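Local coordinates for alpha-catenin-like protein hmp-1 (Caenorhabditis elegans, PDB 5H5M) that links the cadherin-catenin complex of adherens junctions to actin filaments, and is required for cell migration and cell shape changes during embryonic body enclosure and elongation, at residues T235-F240 against D292-E297; F240-E245 against D368-L373. One frame throughout, in Å; residues are numbered along the deposited sequence.

Contact 1: residues T235-F240 against D292-E297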
ATOM      1  N   THR A 235      -2.490   9.370  -2.884  1.00 25.57           N
ATOM      2  CA  THR A 235      -1.961   8.218  -3.601  1.00 25.58           C
ATOM      3  C   THR A 235      -2.383   8.280  -5.067  1.00 27.03           C
ATOM      4  O   THR A 235      -3.561   8.470  -5.374  1.00 26.84           O
ATOM      5  CB  THR A 235      -2.451   6.885  -2.976  1.00 31.18           C
ATOM      6  OG1 THR A 235      -1.999   6.792  -1.618  1.00 25.73           O
ATOM      7  CG2 THR A 235      -1.934   5.690  -3.767  1.00 24.14           C
ATOM      8  N   THR A 236      -1.422   8.129  -5.973  1.00 26.27           N
ATOM      9  CA  THR A 236      -1.743   8.122  -7.391  1.00 24.61           C
ATOM     10  C   THR A 236      -2.356   6.777  -7.754  1.00 24.38           C
ATOM     11  O   THR A 236      -1.847   5.725  -7.365  1.00 34.99           O
ATOM     12  CB  THR A 236      -0.508   8.385  -8.269  1.00 31.75           C
ATOM     13  OG1 THR A 236       0.376   7.264  -8.198  1.00 51.06           O
ATOM     14  CG2 THR A 236       0.226   9.635  -7.800  1.00 25.96           C
ATOM     15  N   LEU A 237      -3.456   6.822  -8.497  1.00 21.06           N
ATOM     16  CA  LEU A 237      -4.215   5.628  -8.850  1.00 20.86           C
ATOM     17  C   LEU A 237      -3.374   4.568  -9.561  1.00 23.62           C
ATOM     18  O   LEU A 237      -3.517   3.376  -9.288  1.00 23.42           O
ATOM     19  CB  LEU A 237      -5.411   6.012  -9.724  1.00 28.65           C
ATOM     20  CG  LEU A 237      -6.282   4.875 -10.263  1.00 33.52           C
ATOM     21  CD1 LEU A 237      -6.823   4.030  -9.127  1.00 26.97           C
ATOM     22  CD2 LEU A 237      -7.420   5.439 -11.102  1.00 27.96           C
ATOM     23  N   ASP A 238      -2.495   4.994 -10.461  1.00 22.30           N
ATOM     24  CA  ASP A 238      -1.701   4.033 -11.217  1.00 22.08           C
ATOM     25  C   ASP A 238      -0.751   3.243 -10.323  1.00 26.00           C
ATOM     26  O   ASP A 238      -0.602   2.031 -10.495  1.00 27.70           O
ATOM     27  CB  ASP A 238      -0.905   4.719 -12.319  1.00 23.78           C
ATOM     28  CG  ASP A 238      -0.189   3.721 -13.207  1.00 34.72           C
ATOM     29  OD1 ASP A 238       1.036   3.542 -13.036  1.00 34.56           O
ATOM     30  OD2 ASP A 238      -0.861   3.093 -14.056  1.00 38.55           O
ATOM     31  N   ASP A 239      -0.107   3.928  -9.383  1.00 27.30           N
ATOM     32  CA  ASP A 239       0.731   3.258  -8.392  1.00 26.70           C
ATOM     33  C   ASP A 239      -0.069   2.205  -7.630  1.00 28.42           C
ATOM     34  O   ASP A 239       0.385   1.069  -7.454  1.00 22.80           O
ATOM     35  CB  ASP A 239       1.328   4.262  -7.406  1.00 24.49           C
ATOM     36  CG  ASP A 239       2.403   5.123  -8.030  1.00 25.20           C
ATOM     37  OD1 ASP A 239       2.981   4.706  -9.054  1.00 27.55           O
ATOM     38  OD2 ASP A 239       2.674   6.214  -7.488  1.00 26.04           O
ATOM     39  N   PHE A 240      -1.266   2.582  -7.192  1.00 21.59           N
ATOM     40  CA  PHE A 240      -2.068   1.666  -6.396  1.00 25.01           C
ATOM     41  C   PHE A 240      -2.465   0.432  -7.197  1.00 19.88           C
ATOM     42  O   PHE A 240      -2.415  -0.679  -6.684  1.00 21.17           O
ATOM     43  CB  PHE A 240      -3.319   2.351  -5.849  1.00 20.11           C
ATOM     44  CG  PHE A 240      -4.107   1.477  -4.918  1.00 24.30           C
ATOM     45  CD1 PHE A 240      -3.702   1.307  -3.604  1.00 24.79           C
ATOM     46  CD2 PHE A 240      -5.234   0.802  -5.361  1.00 20.50           C
ATOM     47  CE1 PHE A 240      -4.414   0.493  -2.744  1.00 20.92           C
ATOM     48  CE2 PHE A 240      -5.952  -0.011  -4.506  1.00 17.99           C
ATOM     49  CZ  PHE A 240      -5.539  -0.168  -3.196  1.00 15.75           C
ATOM     50  N   ASP A 292     -13.205  -0.334  -4.994  1.00 20.18           N
ATOM     51  CA  ASP A 292     -13.550   0.890  -4.266  1.00 19.90           C
ATOM     52  C   ASP A 292     -12.851   2.119  -4.834  1.00 27.34           C
ATOM     53  O   ASP A 292     -13.476   3.154  -5.072  1.00 35.47           O
ATOM     54  CB  ASP A 292     -13.194   0.757  -2.785  1.00 20.87           C
ATOM     55  CG  ASP A 292     -14.118  -0.181  -2.042  1.00 37.54           C
ATOM     56  OD1 ASP A 292     -15.233  -0.438  -2.542  1.00 43.97           O
ATOM     57  OD2 ASP A 292     -13.730  -0.656  -0.953  1.00 45.18           O
ATOM     58  N   VAL A 293     -11.547   1.990  -5.051  1.00 25.52           N
ATOM     59  CA  VAL A 293     -10.703   3.110  -5.445  1.00 23.27           C
ATOM     60  C   VAL A 293     -10.974   3.558  -6.881  1.00 21.76           C
ATOM     61  O   VAL A 293     -10.950   4.751  -7.181  1.00 29.94           O
ATOM     62  CB  VAL A 293      -9.210   2.745  -5.270  1.00 25.84           C
ATOM     63  CG1 VAL A 293      -8.311   3.793  -5.888  1.00 30.74           C
ATOM     64  CG2 VAL A 293      -8.882   2.580  -3.791  1.00 18.41           C
ATOM     65  N   VAL A 294     -11.253   2.610  -7.765  1.00 25.76           N
ATOM     66  CA  VAL A 294     -11.507   2.951  -9.161  1.00 25.44           C
ATOM     67  C   VAL A 294     -12.922   3.504  -9.337  1.00 23.88           C
ATOM     68  O   VAL A 294     -13.129   4.459 -10.090  1.00 20.21           O
ATOM     69  CB  VAL A 294     -11.297   1.740 -10.092  1.00 25.41           C
ATOM     70  CG1 VAL A 294     -11.593   2.121 -11.521  1.00 16.80           C
ATOM     71  CG2 VAL A 294      -9.868   1.230  -9.982  1.00 15.38           C
ATOM     72  N   ASP A 295     -13.886   2.914  -8.635  1.00 18.08           N
ATOM     73  CA  ASP A 295     -15.262   3.410  -8.649  1.00 26.22           C
ATOM     74  C   ASP A 295     -15.344   4.859  -8.166  1.00 29.62           C
ATOM     75  O   ASP A 295     -16.022   5.691  -8.775  1.00 27.98           O
ATOM     76  CB  ASP A 295     -16.168   2.525  -7.787  1.00 22.63           C
ATOM     77  CG  ASP A 295     -16.827   1.412  -8.583  1.00 32.48           C
ATOM     78  OD1 ASP A 295     -17.639   0.661  -8.002  1.00 35.96           O
ATOM     79  OD2 ASP A 295     -16.542   1.295  -9.793  1.00 34.15           O
ATOM     80  N   ALA A 296     -14.653   5.154  -7.070  1.00 26.55           N
ATOM     81  CA  ALA A 296     -14.629   6.510  -6.531  1.00 28.79           C
ATOM     82  C   ALA A 296     -13.985   7.481  -7.519  1.00 21.97           C
ATOM     83  O   ALA A 296     -14.471   8.594  -7.707  1.00 23.78           O
ATOM     84  CB  ALA A 296     -13.893   6.540  -5.196  1.00 31.66           C
ATOM     85  N   GLU A 297     -12.900   7.047  -8.155  1.00 19.34           N
ATOM     86  CA  GLU A 297     -12.193   7.871  -9.135  1.00 18.91           C
ATOM     87  C   GLU A 297     -13.092   8.264 -10.306  1.00 20.49           C
ATOM     88  O   GLU A 297     -13.037   9.392 -10.790  1.00 28.53           O
ATOM     89  CB  GLU A 297     -10.956   7.136  -9.654  1.00 18.24           C
ATOM     90  CG  GLU A 297     -10.080   7.960 -10.584  1.00 29.91           C
ATOM     91  CD  GLU A 297      -9.021   8.761  -9.846  1.00 42.58           C
ATOM     92  OE1 GLU A 297      -9.001   8.720  -8.596  1.00 43.90           O
ATOM     93  OE2 GLU A 297      -8.201   9.423 -10.519  1.00 47.19           O
TER
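Apolar helix-to-helix packing joins Leu237 and Phe240, in the first turn of helix 237-260, to Val293, Val294 and Glu297 near the C-terminal end of helix 276-300. No hydrogen bond crosses between the segments, and the CA atoms of Leu237 and Val293 stand 7.7 Å apart. Leu237 makes the largest contribution, 86 Å² of the 220 Å² buried here. With its CG anti to the backbone N (chi1 176°), its two methyls reach different neighbours: CD1 lies 3.6 Å from Val293 CG1, whereas CD2 rests 3.7 Å from Glu297 CG. The Leu237 and Val293 side chains pass alongside one another with opposite headings, methyl against methyl. Glu297 is bent at chi2 (89°) and contributes chiefly the aliphatic part of its chain. Val293 also spans to the next turn, where its CG2 comes 4.0 Å from Phe240 CE2, meeting the ring obliquely. Val294 CG2 approaches Leu237 CD1 more loosely, at 4.2 Å, while the Val294 side chain also touches Val310 and Val314 of helix 305-339. On the helix 92-122 side, Asp239 forms a salt bridge with Arg113. Helices 237-260, 276-300, 305-339 and 345-374 form a four-helix bundle of the M domain, the building unit of vinculin/alpha-catenin proteins.

Contact 2: residues F240-E245 against D368-L373; sequences FLAVSE and DIRHAL
The guanidinium of Arg370 has one face laid over the backbone of segment 240-245, in helix 237-260, with Ala242 CA 3.3 Å above its plane and offset toward the rim, while Glu245 takes an edge. There Arg370 NH1 donates to Glu245 OE1 at 2.8 Å, with an N-H...O angle of 158°, forming a salt bridge. The oxygen lies almost in the guanidinium plane but is met from above the carboxylate plane. Across the contact only OE1 is bonded, Glu245 OE2 being 4.2 Å from Arg370 NH1, and the planes are turned 65° apart. A bend at chi3 turns the arginine along the neighbouring helix; its NE passes 3.7 Å from Leu241 CB, and NH2 reaches Ala242 CB at 3.6 Å. Beyond this polar part, Leu241 CD1 and Leu373 CD1 meet tip to tip at 3.5 Å. The helix segments run antiparallel, at 158°, with axes 11.1 Å apart, a separation spanned by the long arginine. A methionine in place of Arg370 would probably leave the Glu245 carboxylate without its charged mate and the Ala242 backbone uncovered. The chemistry implies a partly exposed electrostatic tie beside an apolar leucine pair, in which the opposite charges probably offset one another.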
ATOM      1  N   PHE A 240      -1.266   2.582  -7.192  1.00 21.59           N
ATOM      2  CA  PHE A 240      -2.068   1.666  -6.396  1.00 25.01           C
ATOM      3  C   PHE A 240      -2.465   0.432  -7.197  1.00 19.88           C
ATOM      4  O   PHE A 240      -2.415  -0.679  -6.684  1.00 21.17           O
ATOM      5  CB  PHE A 240      -3.319   2.351  -5.849  1.00 20.11           C
ATOM      6  CG  PHE A 240      -4.107   1.477  -4.918  1.00 24.30           C
ATOM      7  CD1 PHE A 240      -3.702   1.307  -3.604  1.00 24.79           C
ATOM      8  CD2 PHE A 240      -5.234   0.802  -5.361  1.00 20.50           C
ATOM      9  CE1 PHE A 240      -4.414   0.493  -2.744  1.00 20.92           C
ATOM     10  CE2 PHE A 240      -5.952  -0.011  -4.506  1.00 17.99           C
ATOM     11  CZ  PHE A 240      -5.539  -0.168  -3.196  1.00 15.75           C
ATOM     12  N   LEU A 241      -2.845   0.630  -8.455  1.00 19.01           N
ATOM     13  CA  LEU A 241      -3.266  -0.480  -9.298  1.00 18.86           C
ATOM     14  C   LEU A 241      -2.086  -1.358  -9.704  1.00 20.16           C
ATOM     15  O   LEU A 241      -2.223  -2.576  -9.812  1.00 22.93           O
ATOM     16  CB  LEU A 241      -3.989   0.040 -10.541  1.00 24.39           C
ATOM     17  CG  LEU A 241      -5.296   0.793 -10.283  1.00 26.44           C
ATOM     18  CD1 LEU A 241      -5.993   1.096 -11.591  1.00 23.11           C
ATOM     19  CD2 LEU A 241      -6.214   0.006  -9.355  1.00 27.44           C
ATOM     20  N   ALA A 242      -0.927  -0.740  -9.924  1.00 19.47           N
ATOM     21  CA  ALA A 242       0.267  -1.479 -10.326  1.00 20.97           C
ATOM     22  C   ALA A 242       0.776  -2.354  -9.183  1.00 23.89           C
ATOM     23  O   ALA A 242       1.166  -3.503  -9.393  1.00 23.05           O
ATOM     24  CB  ALA A 242       1.360  -0.521 -10.792  1.00 21.46           C
ATOM     25  N   VAL A 243       0.766  -1.802  -7.974  1.00 24.62           N
ATOM     26  CA  VAL A 243       1.172  -2.543  -6.787  1.00 23.53           C
ATOM     27  C   VAL A 243       0.131  -3.606  -6.426  1.00 22.10           C
ATOM     28  O   VAL A 243       0.484  -4.736  -6.085  1.00 26.19           O
ATOM     29  CB  VAL A 243       1.400  -1.598  -5.586  1.00 25.86           C
ATOM     30  CG1 VAL A 243       1.530  -2.382  -4.292  1.00 28.00           C
ATOM     31  CG2 VAL A 243       2.634  -0.735  -5.815  1.00 24.31           C
ATOM     32  N   SER A 244      -1.147  -3.246  -6.516  1.00 19.03           N
ATOM     33  CA  SER A 244      -2.230  -4.195  -6.254  1.00 21.74           C
ATOM     34  C   SER A 244      -2.110  -5.422  -7.149  1.00 25.06           C
ATOM     35  O   SER A 244      -2.225  -6.556  -6.682  1.00 25.11           O
ATOM     36  CB  SER A 244      -3.599  -3.541  -6.459  1.00 16.03           C
ATOM     37  OG  SER A 244      -3.886  -2.616  -5.426  1.00 22.55           O
ATOM     38  N   GLU A 245      -1.868  -5.186  -8.433  1.00 21.62           N
ATOM     39  CA  GLU A 245      -1.715  -6.272  -9.392  1.00 23.28           C
ATOM     40  C   GLU A 245      -0.503  -7.138  -9.053  1.00 21.95           C
ATOM     41  O   GLU A 245      -0.574  -8.363  -9.102  1.00 25.14           O
ATOM     42  CB  GLU A 245      -1.590  -5.712 -10.810  1.00 23.84           C
ATOM     43  CG  GLU A 245      -1.444  -6.759 -11.891  1.00 26.66           C
ATOM     44  CD  GLU A 245      -1.258  -6.144 -13.266  1.00 35.08           C
ATOM     45  OE1 GLU A 245      -1.905  -5.112 -13.551  1.00 40.01           O
ATOM     46  OE2 GLU A 245      -0.462  -6.689 -14.059  1.00 38.86           O
ATOM     47  N   ASP A 368      -7.948  -5.816 -16.888  1.00 38.32           N
ATOM     48  CA  ASP A 368      -8.983  -5.259 -17.755  1.00 33.15           C
ATOM     49  C   ASP A 368      -9.397  -3.874 -17.276  1.00 38.12           C
ATOM     50  O   ASP A 368      -9.639  -2.973 -18.080  1.00 48.92           O
ATOM     51  CB  ASP A 368     -10.205  -6.182 -17.809  1.00 31.40           C
ATOM     52  CG  ASP A 368      -9.924  -7.486 -18.538  1.00 39.60           C
ATOM     53  OD1 ASP A 368      -8.923  -7.555 -19.282  1.00 40.50           O
ATOM     54  OD2 ASP A 368     -10.713  -8.439 -18.371  1.00 44.49           O
ATOM     55  N   ILE A 369      -9.476  -3.713 -15.960  1.00 32.85           N
ATOM     56  CA  ILE A 369      -9.808  -2.429 -15.359  1.00 25.78           C
ATOM     57  C   ILE A 369      -8.747  -1.392 -15.713  1.00 28.27           C
ATOM     58  O   ILE A 369      -9.067  -0.284 -16.140  1.00 41.48           O
ATOM     59  CB  ILE A 369      -9.938  -2.546 -13.831  1.00 20.18           C
ATOM     60  CG1 ILE A 369     -11.156  -3.400 -13.470  1.00 22.58           C
ATOM     61  CG2 ILE A 369     -10.051  -1.174 -13.194  1.00 19.29           C
ATOM     62  CD1 ILE A 369     -11.236  -3.765 -11.999  1.00 17.56           C
ATOM     63  N   ARG A 370      -7.483  -1.769 -15.555  1.00 25.94           N
ATOM     64  CA  ARG A 370      -6.372  -0.880 -15.879  1.00 29.89           C
ATOM     65  C   ARG A 370      -6.349  -0.550 -17.366  1.00 32.67           C
ATOM     66  O   ARG A 370      -5.995   0.562 -17.760  1.00 36.64           O
ATOM     67  CB  ARG A 370      -5.042  -1.508 -15.453  1.00 24.29           C
ATOM     68  CG  ARG A 370      -4.972  -1.838 -13.961  1.00 24.18           C
ATOM     69  CD  ARG A 370      -3.579  -2.281 -13.554  1.00 25.58           C
ATOM     70  NE  ARG A 370      -2.613  -1.199 -13.697  1.00 29.73           N
ATOM     71  CZ  ARG A 370      -1.295  -1.364 -13.690  1.00 32.83           C
ATOM     72  NH1 ARG A 370      -0.778  -2.578 -13.551  1.00 30.98           N
ATOM     73  NH2 ARG A 370      -0.493  -0.314 -13.826  1.00 24.64           N
ATOM     74  N   HIS A 371      -6.739  -1.517 -18.187  1.00 28.17           N
ATOM     75  CA  HIS A 371      -6.771  -1.328 -19.628  1.00 28.21           C
ATOM     76  C   HIS A 371      -7.878  -0.347 -20.025  1.00 42.57           C
ATOM     77  O   HIS A 371      -7.663   0.549 -20.849  1.00 35.69           O
ATOM     78  CB  HIS A 371      -6.964  -2.669 -20.337  1.00 29.89           C
ATOM     79  CG  HIS A 371      -6.948  -2.569 -21.830  1.00 42.91           C
ATOM     80  ND1 HIS A 371      -5.924  -1.966 -22.525  1.00 53.54           N
ATOM     81  CD2 HIS A 371      -7.838  -2.991 -22.760  1.00 51.58           C
ATOM     82  CE1 HIS A 371      -6.180  -2.022 -23.820  1.00 49.58           C
ATOM     83  NE2 HIS A 371      -7.334  -2.640 -23.989  1.00 53.43           N
ATOM     84  N   ALA A 372      -9.055  -0.520 -19.431  1.00 25.38           N
ATOM     85  CA  ALA A 372     -10.189   0.363 -19.692  1.00 35.46           C
ATOM     86  C   ALA A 372      -9.880   1.814 -19.319  1.00 32.14           C
ATOM     87  O   ALA A 372     -10.347   2.740 -19.979  1.00 41.34           O
ATOM     88  CB  ALA A 372     -11.422  -0.124 -18.938  1.00 25.42           C
ATOM     89  N   LEU A 373      -9.091   2.003 -18.266  1.00 29.93           N
ATOM     90  CA  LEU A 373      -8.721   3.340 -17.808  1.00 28.24           C
ATOM     91  C   LEU A 373      -7.825   4.061 -18.813  1.00 36.61           C
ATOM     92  O   LEU A 373      -7.729   5.289 -18.802  1.00 35.96           O
ATOM     93  CB  LEU A 373      -8.025   3.260 -16.448  1.00 26.96           C
ATOM     94  CG  LEU A 373      -8.924   2.941 -15.251  1.00 29.68           C
ATOM     95  CD1 LEU A 373      -8.098   2.427 -14.092  1.00 20.85           C
ATOM     96  CD2 LEU A 373      -9.714   4.170 -14.835  1.00 25.20           C
TER

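Overall arrangement
Contacts 1 and 2 occupy successive turns of helix 237-260, with centres about 9 Å apart; Phe240 belongs to both segments but touches the partner only in contact 1. Helix 237-260 therefore packs against both helix 276-300 and helix 345-374. The two contacts also meet directly: Val294 CG2 of contact 1 lies 3.9 Å from Leu241 CD2 of contact 2, and Val294 CG1 is 4.0 Å from Ile369 CG2, placing Val294 in apolar packing common to all three helices. Leu237 CD2 to Leu373 CD1, at 4.3 Å, extends this packing. On the polar side, Asp238 OD2 and Arg370 NH2 form a long, weak ion pair at 3.4 Å, giving the arginine a second acidic neighbour besides Glu245.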